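Local coordinates for Slr0280 protein (Synechocystis sp., PDB 5H3K) that is of unknown function but carries a phosphodiester glycosidase (NAGPA-family) domain, and so may act on phosphodiester-linked sugars, at residues R264-T272 with T280-I288; N359-N367 with N401-Q409. One frame throughout, in Å; residues are numbered along the deposited sequence.

Interaction 1 of 2, residues R264-T272 with T280-I288; sequences RADAPPVKT and TWQQRFVNI
The antiparallel pairing of K271 and T272 with Q283 and Q282 is the open end of a β-hairpin, formed by strands 271-276 and 279-288 at the edge of an eight-stranded sheet, and it illustrates how a loop can go on gripping a strand once ladder bonds stop. K271 and Q283 form a hydrogen-bonded pair, K271 N to Q283 O at 3.0 Å and Q283 N to K271 O at 2.8 Å; T272 and Q282 make the next, non-hydrogen-bonded pair. On the face carrying K271 and Q283, K271 CD rests over the six-membered ring of W281, 4.2 Å from its centroid, while its NZ reaches on to L93 O. Q283 has CG anti to its backbone N (chi1 -178°) and then bends, which brings NE2 within 3.6 Å of P268 CG, the two side chains crossing nearly at right angles; its OE1 is bonded to T296 OG1. F285 closes the loop end. Its CZ approaches P268 O to 3.3 Å, the edge of the ring meets A267 N and V270 CG1, and a water sits 3.5 Å above the ring's centre, joining Q283 NE2 to P268 O and, weakly, to R284 O. A serine in place of F285 would probably open a gap beside D266, P268 and V270 and leave that water without its aromatic floor. Beyond the pair, strand 291-300 continues the sheet alongside 279-288 and meets F285 through Q292 and P294, whereas strand 247-253 of a separate four-stranded sheet touches P268 and P269.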
loop_
_atom_site.group_PDB
_atom_site.type_symbol
_atom_site.label_atom_id
_atom_site.label_comp_id
_atom_site.label_asym_id
_atom_site.label_seq_id
_atom_site.Cartn_x
_atom_site.Cartn_y
_atom_site.Cartn_z
ATOM N N ARG A 264 2.238 22.481 -12.562
ATOM C CA ARG A 264 3.402 22.971 -11.823
ATOM C C ARG A 264 4.211 21.804 -11.260
ATOM O O ARG A 264 3.698 20.685 -11.140
ATOM C CB ARG A 264 2.958 23.924 -10.695
ATOM C CG ARG A 264 2.080 23.264 -9.636
ATOM C CD ARG A 264 1.410 24.286 -8.714
ATOM N NE ARG A 264 2.390 25.126 -8.033
ATOM C CZ ARG A 264 2.080 26.192 -7.303
ATOM N NH1 ARG A 264 0.812 26.545 -7.151
ATOM N NH2 ARG A 264 3.039 26.903 -6.731
ATOM N N ALA A 265 5.467 22.070 -10.906
ATOM C CA ALA A 265 6.346 21.034 -10.375
ATOM C C ALA A 265 6.245 20.887 -8.852
ATOM O O ALA A 265 6.526 19.821 -8.305
ATOM C CB ALA A 265 7.788 21.292 -10.791
ATOM N N ASP A 266 5.853 21.952 -8.161
ATOM C CA ASP A 266 5.756 21.886 -6.700
ATOM C C ASP A 266 4.332 21.551 -6.233
ATOM O O ASP A 266 3.577 22.422 -5.794
ATOM C CB ASP A 266 6.266 23.182 -6.061
ATOM C CG ASP A 266 5.590 24.417 -6.628
ATOM O OD1 ASP A 266 5.210 24.398 -7.820
ATOM O OD2 ASP A 266 5.431 25.403 -5.878
ATOM N N ALA A 267 3.984 20.268 -6.320
ATOM C CA ALA A 267 2.640 19.779 -6.025
ATOM C C ALA A 267 2.814 18.362 -5.515
ATOM O O ALA A 267 3.847 17.744 -5.789
ATOM C CB ALA A 267 1.794 19.783 -7.294
ATOM N N PRO A 268 1.816 17.823 -4.788
ATOM C CA PRO A 268 0.536 18.412 -4.376
ATOM C C PRO A 268 0.722 19.309 -3.157
ATOM O O PRO A 268 1.777 19.247 -2.521
ATOM C CB PRO A 268 -0.302 17.182 -4.018
ATOM C CG PRO A 268 0.706 16.196 -3.520
ATOM C CD PRO A 268 1.920 16.406 -4.385
ATOM N N PRO A 269 -0.279 20.142 -2.840
ATOM C CA PRO A 269 -0.132 21.066 -1.710
ATOM C C PRO A 269 -0.138 20.350 -0.358
ATOM O O PRO A 269 -0.568 19.190 -0.279
ATOM C CB PRO A 269 -1.353 21.982 -1.848
ATOM C CG PRO A 269 -2.333 21.219 -2.677
ATOM C CD PRO A 269 -1.518 20.382 -3.605
ATOM N N VAL A 270 0.332 21.024 0.691
ATOM C CA VAL A 270 0.409 20.403 2.015
ATOM C C VAL A 270 -0.976 20.198 2.594
ATOM O O VAL A 270 -1.912 20.933 2.277
ATOM C CB VAL A 270 1.269 21.218 2.994
ATOM C CG1 VAL A 270 2.592 21.591 2.344
ATOM C CG2 VAL A 270 0.532 22.457 3.452
ATOM N N LYS A 271 -1.115 19.172 3.424
ATOM C CA LYS A 271 -2.403 18.830 4.005
ATOM C C LYS A 271 -2.157 18.062 5.294
ATOM O O LYS A 271 -1.198 17.294 5.385
ATOM C CB LYS A 271 -3.220 17.968 3.025
ATOM C CG LYS A 271 -4.687 17.759 3.454
ATOM C CD LYS A 271 -5.389 16.662 2.631
ATOM C CE LYS A 271 -5.467 17.004 1.138
ATOM N NZ LYS A 271 -6.104 18.328 0.897
ATOM N N THR A 272 -2.993 18.288 6.298
ATOM C CA THR A 272 -2.957 17.478 7.515
ATOM C C THR A 272 -4.382 17.125 7.904
ATOM O O THR A 272 -5.183 18.005 8.218
ATOM C CB THR A 272 -2.231 18.196 8.683
ATOM O OG1 THR A 272 -0.880 18.502 8.309
ATOM C CG2 THR A 272 -2.212 17.322 9.944
ATOM N N THR A 280 -3.398 9.809 11.608
ATOM C CA THR A 280 -3.261 11.119 10.967
ATOM C C THR A 280 -2.577 11.028 9.603
ATOM O O THR A 280 -1.515 10.408 9.469
ATOM C CB THR A 280 -2.469 12.066 11.865
ATOM O OG1 THR A 280 -3.133 12.159 13.129
ATOM C CG2 THR A 280 -2.373 13.459 11.244
ATOM N N TRP A 281 -3.196 11.646 8.595
ATOM C CA TRP A 281 -2.690 11.644 7.218
ATOM C C TRP A 281 -2.067 13.012 6.909
ATOM O O TRP A 281 -2.680 14.043 7.178
ATOM C CB TRP A 281 -3.864 11.295 6.274
ATOM C CG TRP A 281 -3.809 11.783 4.843
ATOM C CD1 TRP A 281 -2.712 11.971 4.057
ATOM C CD2 TRP A 281 -4.944 12.129 4.035
ATOM N NE1 TRP A 281 -3.095 12.405 2.804
ATOM C CE2 TRP A 281 -4.452 12.519 2.773
ATOM C CE3 TRP A 281 -6.315 12.137 4.264
ATOM C CZ2 TRP A 281 -5.305 12.919 1.738
ATOM C CZ3 TRP A 281 -7.159 12.539 3.234
ATOM C CH2 TRP A 281 -6.649 12.920 1.989
ATOM N N GLN A 282 -0.834 13.034 6.394
ATOM C CA GLN A 282 -0.205 14.302 6.042
ATOM C C GLN A 282 0.405 14.260 4.666
ATOM O O GLN A 282 0.921 13.223 4.240
ATOM C CB GLN A 282 0.875 14.698 7.062
ATOM C CG GLN A 282 0.329 14.933 8.455
ATOM C CD GLN A 282 1.413 14.967 9.514
ATOM O OE1 GLN A 282 1.623 13.995 10.251
ATOM N NE2 GLN A 282 2.103 16.090 9.602
ATOM N N GLN A 283 0.327 15.395 3.973
ATOM C CA GLN A 283 1.077 15.614 2.743
ATOM C C GLN A 283 2.007 16.795 3.027
ATOM O O GLN A 283 1.551 17.842 3.488
ATOM C CB GLN A 283 0.139 15.907 1.567
ATOM C CG GLN A 283 0.851 16.108 0.243
ATOM C CD GLN A 283 1.581 14.857 -0.221
ATOM O OE1 GLN A 283 1.072 13.737 -0.064
ATOM N NE2 GLN A 283 2.790 15.036 -0.785
ATOM N N ARG A 284 3.301 16.614 2.785
ATOM C CA ARG A 284 4.324 17.585 3.182
ATOM C C ARG A 284 5.406 17.687 2.127
ATOM O O ARG A 284 5.565 16.784 1.300
ATOM C CB ARG A 284 5.005 17.126 4.480
ATOM C CG ARG A 284 4.266 17.452 5.761
ATOM C CD ARG A 284 5.002 16.876 6.964
ATOM N NE ARG A 284 4.763 15.441 7.121
ATOM C CZ ARG A 284 5.119 14.747 8.193
ATOM N NH1 ARG A 284 4.861 13.447 8.264
ATOM N NH2 ARG A 284 5.730 15.367 9.193
ATOM N N PHE A 285 6.163 18.783 2.167
ATOM C CA PHE A 285 7.422 18.872 1.431
ATOM C C PHE A 285 8.565 18.712 2.422
ATOM O O PHE A 285 8.613 19.412 3.432
ATOM C CB PHE A 285 7.553 20.217 0.708
ATOM C CG PHE A 285 6.577 20.398 -0.425
ATOM C CD1 PHE A 285 6.869 19.915 -1.690
ATOM C CD2 PHE A 285 5.366 21.054 -0.222
ATOM C CE1 PHE A 285 5.968 20.080 -2.743
ATOM C CE2 PHE A 285 4.461 21.226 -1.267
ATOM C CZ PHE A 285 4.765 20.732 -2.529
ATOM N N VAL A 286 9.476 17.783 2.155
ATOM C CA VAL A 286 10.624 17.600 3.032
ATOM C C VAL A 286 11.893 18.078 2.328
ATOM O O VAL A 286 12.210 17.631 1.218
ATOM C CB VAL A 286 10.771 16.138 3.489
ATOM C CG1 VAL A 286 12.001 15.983 4.371
ATOM C CG2 VAL A 286 9.516 15.680 4.238
ATOM N N ASN A 287 12.605 19.003 2.968
ATOM C CA ASN A 287 13.826 19.554 2.397
ATOM C C ASN A 287 15.061 18.887 2.959
ATOM O O ASN A 287 15.237 18.831 4.177
ATOM C CB ASN A 287 13.907 21.058 2.671
ATOM C CG ASN A 287 12.744 21.819 2.077
ATOM O OD1 ASN A 287 12.473 21.720 0.883
ATOM N ND2 ASN A 287 12.039 22.578 2.915
ATOM N N ILE A 288 15.894 18.355 2.073
ATOM C CA ILE A 288 17.219 17.893 2.459
ATOM C C ILE A 288 18.231 18.576 1.556
ATOM O O ILE A 288 17.866 19.403 0.724
ATOM C CB ILE A 288 17.361 16.357 2.352
ATOM C CG1 ILE A 288 16.980 15.886 0.950
ATOM C CG2 ILE A 288 16.495 15.667 3.395
ATOM C CD1 ILE A 288 17.250 14.413 0.725
HETATM O O HOH W 1 3.526 17.744 -0.999
HETATM O O HOH W 2 1.355 18.733 6.561
#

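Interaction 2 of 2, residues N359-N367 with N401-Q409; sequences NWRSGPILN and NYLNSGYVQ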
loop_
_atom_site.group_PDB
_atom_site.type_symbol
_atom_site.label_atom_id
_atom_site.label_comp_id
_atom_site.label_asym_id
_atom_site.label_seq_id
_atom_site.Cartn_x
_atom_site.Cartn_y
_atom_site.Cartn_z
ATOM N N ASN A 359 2.503 -17.335 12.472
ATOM C CA ASN A 359 2.425 -18.130 11.250
ATOM C C ASN A 359 3.313 -17.526 10.155
ATOM O O ASN A 359 3.070 -16.408 9.681
ATOM C CB ASN A 359 0.967 -18.181 10.779
ATOM C CG ASN A 359 0.781 -19.048 9.556
ATOM O OD1 ASN A 359 1.351 -20.138 9.457
ATOM N ND2 ASN A 359 -0.013 -18.563 8.604
ATOM N N TRP A 360 4.338 -18.265 9.740
ATOM C CA TRP A 360 5.304 -17.744 8.774
ATOM C C TRP A 360 4.863 -17.974 7.339
ATOM O O TRP A 360 4.846 -19.104 6.846
ATOM C CB TRP A 360 6.683 -18.362 9.026
ATOM C CG TRP A 360 7.285 -17.813 10.275
ATOM C CD1 TRP A 360 6.941 -18.129 11.558
ATOM C CD2 TRP A 360 8.309 -16.814 10.365
ATOM N NE1 TRP A 360 7.698 -17.390 12.444
ATOM C CE2 TRP A 360 8.547 -16.580 11.738
ATOM C CE3 TRP A 360 9.042 -16.092 9.420
ATOM C CZ2 TRP A 360 9.501 -15.650 12.189
ATOM C CZ3 TRP A 360 9.992 -15.178 9.868
ATOM C CH2 TRP A 360 10.216 -14.970 11.234
ATOM N N ARG A 361 4.502 -16.890 6.671
ATOM C CA ARG A 361 4.065 -16.955 5.283
ATOM C C ARG A 361 5.274 -17.019 4.346
ATOM O O ARG A 361 5.213 -17.643 3.286
ATOM C CB ARG A 361 3.204 -15.741 4.950
ATOM C CG ARG A 361 1.952 -15.592 5.822
ATOM C CD ARG A 361 0.855 -16.589 5.445
ATOM N NE ARG A 361 0.511 -16.572 4.019
ATOM C CZ ARG A 361 -0.486 -15.864 3.482
ATOM N NH1 ARG A 361 -1.248 -15.076 4.239
ATOM N NH2 ARG A 361 -0.720 -15.933 2.172
ATOM N N SER A 362 6.364 -16.364 4.739
ATOM C CA SER A 362 7.585 -16.336 3.942
ATOM C C SER A 362 8.772 -16.115 4.872
ATOM O O SER A 362 8.673 -15.348 5.815
ATOM C CB SER A 362 7.500 -15.221 2.906
ATOM O OG SER A 362 8.579 -15.335 1.989
ATOM N N GLY A 363 9.881 -16.806 4.649
ATOM C CA GLY A 363 10.994 -16.700 5.581
ATOM C C GLY A 363 11.942 -15.555 5.266
ATOM O O GLY A 363 11.967 -15.065 4.134
ATOM N N PRO A 364 12.758 -15.147 6.256
ATOM C CA PRO A 364 13.741 -14.073 6.071
ATOM C C PRO A 364 14.855 -14.527 5.130
ATOM O O PRO A 364 15.181 -15.730 5.066
ATOM C CB PRO A 364 14.329 -13.871 7.481
ATOM C CG PRO A 364 13.517 -14.752 8.409
ATOM C CD PRO A 364 12.949 -15.835 7.543
ATOM N N ILE A 365 15.430 -13.582 4.397
ATOM C CA ILE A 365 16.619 -13.874 3.597
ATOM C C ILE A 365 17.700 -12.805 3.759
ATOM O O ILE A 365 17.392 -11.645 4.080
ATOM C CB ILE A 365 16.294 -14.049 2.084
ATOM C CG1 ILE A 365 15.844 -12.724 1.454
ATOM C CG2 ILE A 365 15.254 -15.154 1.853
ATOM C CD1 ILE A 365 15.791 -12.769 -0.071
ATOM N N LEU A 366 18.959 -13.218 3.561
ATOM C CA LEU A 366 20.115 -12.322 3.435
ATOM C C LEU A 366 20.364 -11.405 4.644
ATOM O O LEU A 366 20.957 -10.345 4.507
ATOM C CB LEU A 366 20.009 -11.507 2.141
ATOM C CG LEU A 366 20.148 -12.371 0.886
ATOM C CD1 LEU A 366 19.689 -11.607 -0.362
ATOM C CD2 LEU A 366 21.597 -12.828 0.747
ATOM N N ASN A 367 19.896 -11.817 5.819
ATOM C CA ASN A 367 20.050 -11.041 7.047
ATOM C C ASN A 367 19.564 -9.602 6.847
ATOM O O ASN A 367 20.175 -8.648 7.327
ATOM C CB ASN A 367 21.502 -11.075 7.527
ATOM C CG ASN A 367 21.628 -10.912 9.039
ATOM O OD1 ASN A 367 20.771 -11.376 9.804
ATOM N ND2 ASN A 367 22.704 -10.256 9.480
ATOM N N ASN A 401 17.732 -23.426 6.218
ATOM C CA ASN A 401 17.969 -21.987 6.212
ATOM C C ASN A 401 17.002 -21.179 5.350
ATOM O O ASN A 401 17.131 -19.953 5.253
ATOM C CB ASN A 401 19.407 -21.691 5.773
ATOM C CG ASN A 401 20.432 -22.127 6.805
ATOM O OD1 ASN A 401 21.377 -22.852 6.486
ATOM N ND2 ASN A 401 20.242 -21.697 8.051
ATOM N N TYR A 402 16.054 -21.862 4.713
ATOM C CA TYR A 402 15.061 -21.200 3.877
ATOM C C TYR A 402 13.689 -21.774 4.188
ATOM O O TYR A 402 13.520 -22.992 4.275
ATOM C CB TYR A 402 15.407 -21.376 2.393
ATOM C CG TYR A 402 16.828 -20.955 2.111
ATOM C CD1 TYR A 402 17.147 -19.614 1.919
ATOM C CD2 TYR A 402 17.858 -21.888 2.097
ATOM C CE1 TYR A 402 18.453 -19.220 1.692
ATOM C CE2 TYR A 402 19.172 -21.504 1.871
ATOM C CZ TYR A 402 19.460 -20.172 1.672
ATOM O OH TYR A 402 20.770 -19.795 1.449
ATOM N N LEU A 403 12.710 -20.897 4.373
ATOM C CA LEU A 403 11.364 -21.337 4.710
ATOM C C LEU A 403 10.390 -20.585 3.830
ATOM O O LEU A 403 10.424 -19.351 3.798
ATOM C CB LEU A 403 11.078 -21.017 6.182
ATOM C CG LEU A 403 9.641 -21.213 6.689
ATOM C CD1 LEU A 403 9.248 -22.683 6.567
ATOM C CD2 LEU A 403 9.515 -20.725 8.150
ATOM N N ASN A 404 9.537 -21.313 3.116
ATOM C CA ASN A 404 8.496 -20.693 2.303
ATOM C C ASN A 404 9.009 -19.508 1.483
ATOM O O ASN A 404 8.423 -18.425 1.516
ATOM C CB ASN A 404 7.325 -20.256 3.194
ATOM C CG ASN A 404 6.569 -21.444 3.769
ATOM O OD1 ASN A 404 6.619 -22.529 3.204
ATOM N ND2 ASN A 404 5.879 -21.250 4.889
ATOM N N SER A 405 10.101 -19.710 0.751
ATOM C CA SER A 405 10.756 -18.595 0.071
ATOM C C SER A 405 10.963 -18.817 -1.425
ATOM O O SER A 405 11.250 -19.934 -1.875
ATOM C CB SER A 405 12.108 -18.292 0.741
ATOM O OG SER A 405 12.773 -17.189 0.118
ATOM N N GLY A 406 10.832 -17.740 -2.192
ATOM C CA GLY A 406 11.204 -17.758 -3.598
ATOM C C GLY A 406 12.697 -17.608 -3.807
ATOM O O GLY A 406 13.182 -17.647 -4.951
ATOM N N TYR A 407 13.445 -17.440 -2.714
ATOM C CA TYR A 407 14.886 -17.243 -2.820
ATOM C C TYR A 407 15.659 -18.571 -2.908
ATOM O O TYR A 407 15.603 -19.412 -2.008
ATOM C CB TYR A 407 15.390 -16.384 -1.658
ATOM C CG TYR A 407 16.866 -16.044 -1.730
ATOM C CD1 TYR A 407 17.379 -15.295 -2.784
ATOM C CD2 TYR A 407 17.730 -16.452 -0.734
ATOM C CE1 TYR A 407 18.737 -14.980 -2.849
ATOM C CE2 TYR A 407 19.090 -16.130 -0.782
ATOM C CZ TYR A 407 19.582 -15.399 -1.845
ATOM O OH TYR A 407 20.930 -15.090 -1.892
ATOM N N VAL A 408 16.393 -18.747 -4.000
ATOM C CA VAL A 408 17.048 -20.025 -4.283
ATOM C C VAL A 408 18.561 -20.004 -4.085
ATOM O O VAL A 408 19.294 -19.296 -4.792
ATOM C CB VAL A 408 16.739 -20.494 -5.714
ATOM C CG1 VAL A 408 17.362 -21.851 -5.964
ATOM C CG2 VAL A 408 15.252 -20.559 -5.943
ATOM N N GLN A 409 19.020 -20.792 -3.117
ATOM C CA GLN A 409 20.443 -21.020 -2.889
ATOM C C GLN A 409 20.660 -22.486 -2.517
ATOM O O GLN A 409 19.727 -23.177 -2.109
ATOM C CB GLN A 409 20.976 -20.128 -1.766
ATOM C CG GLN A 409 20.958 -18.627 -2.056
ATOM C CD GLN A 409 21.907 -18.216 -3.178
ATOM O OE1 GLN A 409 22.910 -18.879 -3.434
ATOM N NE2 GLN A 409 21.585 -17.113 -3.851
HETATM O O HOH W 3 11.257 -15.382 1.648
HETATM O O HOH W 4 13.902 -18.342 5.204
HETATM O O HOH W 5 17.318 -17.284 4.586
#
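I365 lays its CD1 over one face of the Y407 ring, 4.2 Å from the centroid and displaced toward the rim, a CH-π contact showing how two irregular chain segments can be fitted together with few backbone bonds. With CG1 set between the backbone N and the carbonyl carbon (chi1 68°), CD1 is carried over the ring, while the other branch, CG2, reaches Y407 CB at 3.7 Å, so both branches bear on the tyrosine. L366 meets the far end of the same residue nearly at right angles, with CD2 3.5 Å from Y407 OH. The loop leading into Y407 is shaped by an ST turn in which S405 OG accepts from Y407 N; a water joins that hydroxyl to S362 OG and G363 O.

At the other end of the contact the grip is polar. N404 extends its amide so that ND2 donates to W360 O at 3.1 Å; the acceptor lies almost in the amide plane, 6° out of it, although the N-H...O angle is a moderate 144°. The opposite end of this amide, OD1, takes a bond from T416 N, which should fix the rotation of the whole group. Between the two ends G363 N makes a short but poorly angled, weak bond of 2.7 Å to L403 O. A beta carbon on G363 would come too close to L403 O, so the glycine allows the backbones to approach this closely. L403 CD2 fills in beside W360 CB at 3.8 Å.

R361 and S362 form a classic β-bulge opposite V354 of strand 354-356, and S362 OG also bonds to G352 O. Beside 401-409, strand 411-415 runs parallel to 397-403 and pairs with Y402 and N404 through R414, while strand 379-392 packs against P364 and L403.

How the interactions relate
Interaction 1 closes before interaction 2 opens along the chain, and the two lie on opposite sides of its centre, with their own centres 37 Å apart and nearest atoms about 24 Å apart. They share no sheet: 264-272 and 280-288 meet at the edge of an antiparallel eight-stranded sheet, whereas 359-367 and 401-409 are largely loop, leaving strands 359-362 and 397-403 of a mixed sheet of eleven strands. The first is a local hairpin with seven residues between its segments; the second spans 33 residues, 22 of them in strands. In both places of this β-rich protein, chain leaving a strand is held by side chains and waters alongside a few backbone bonds.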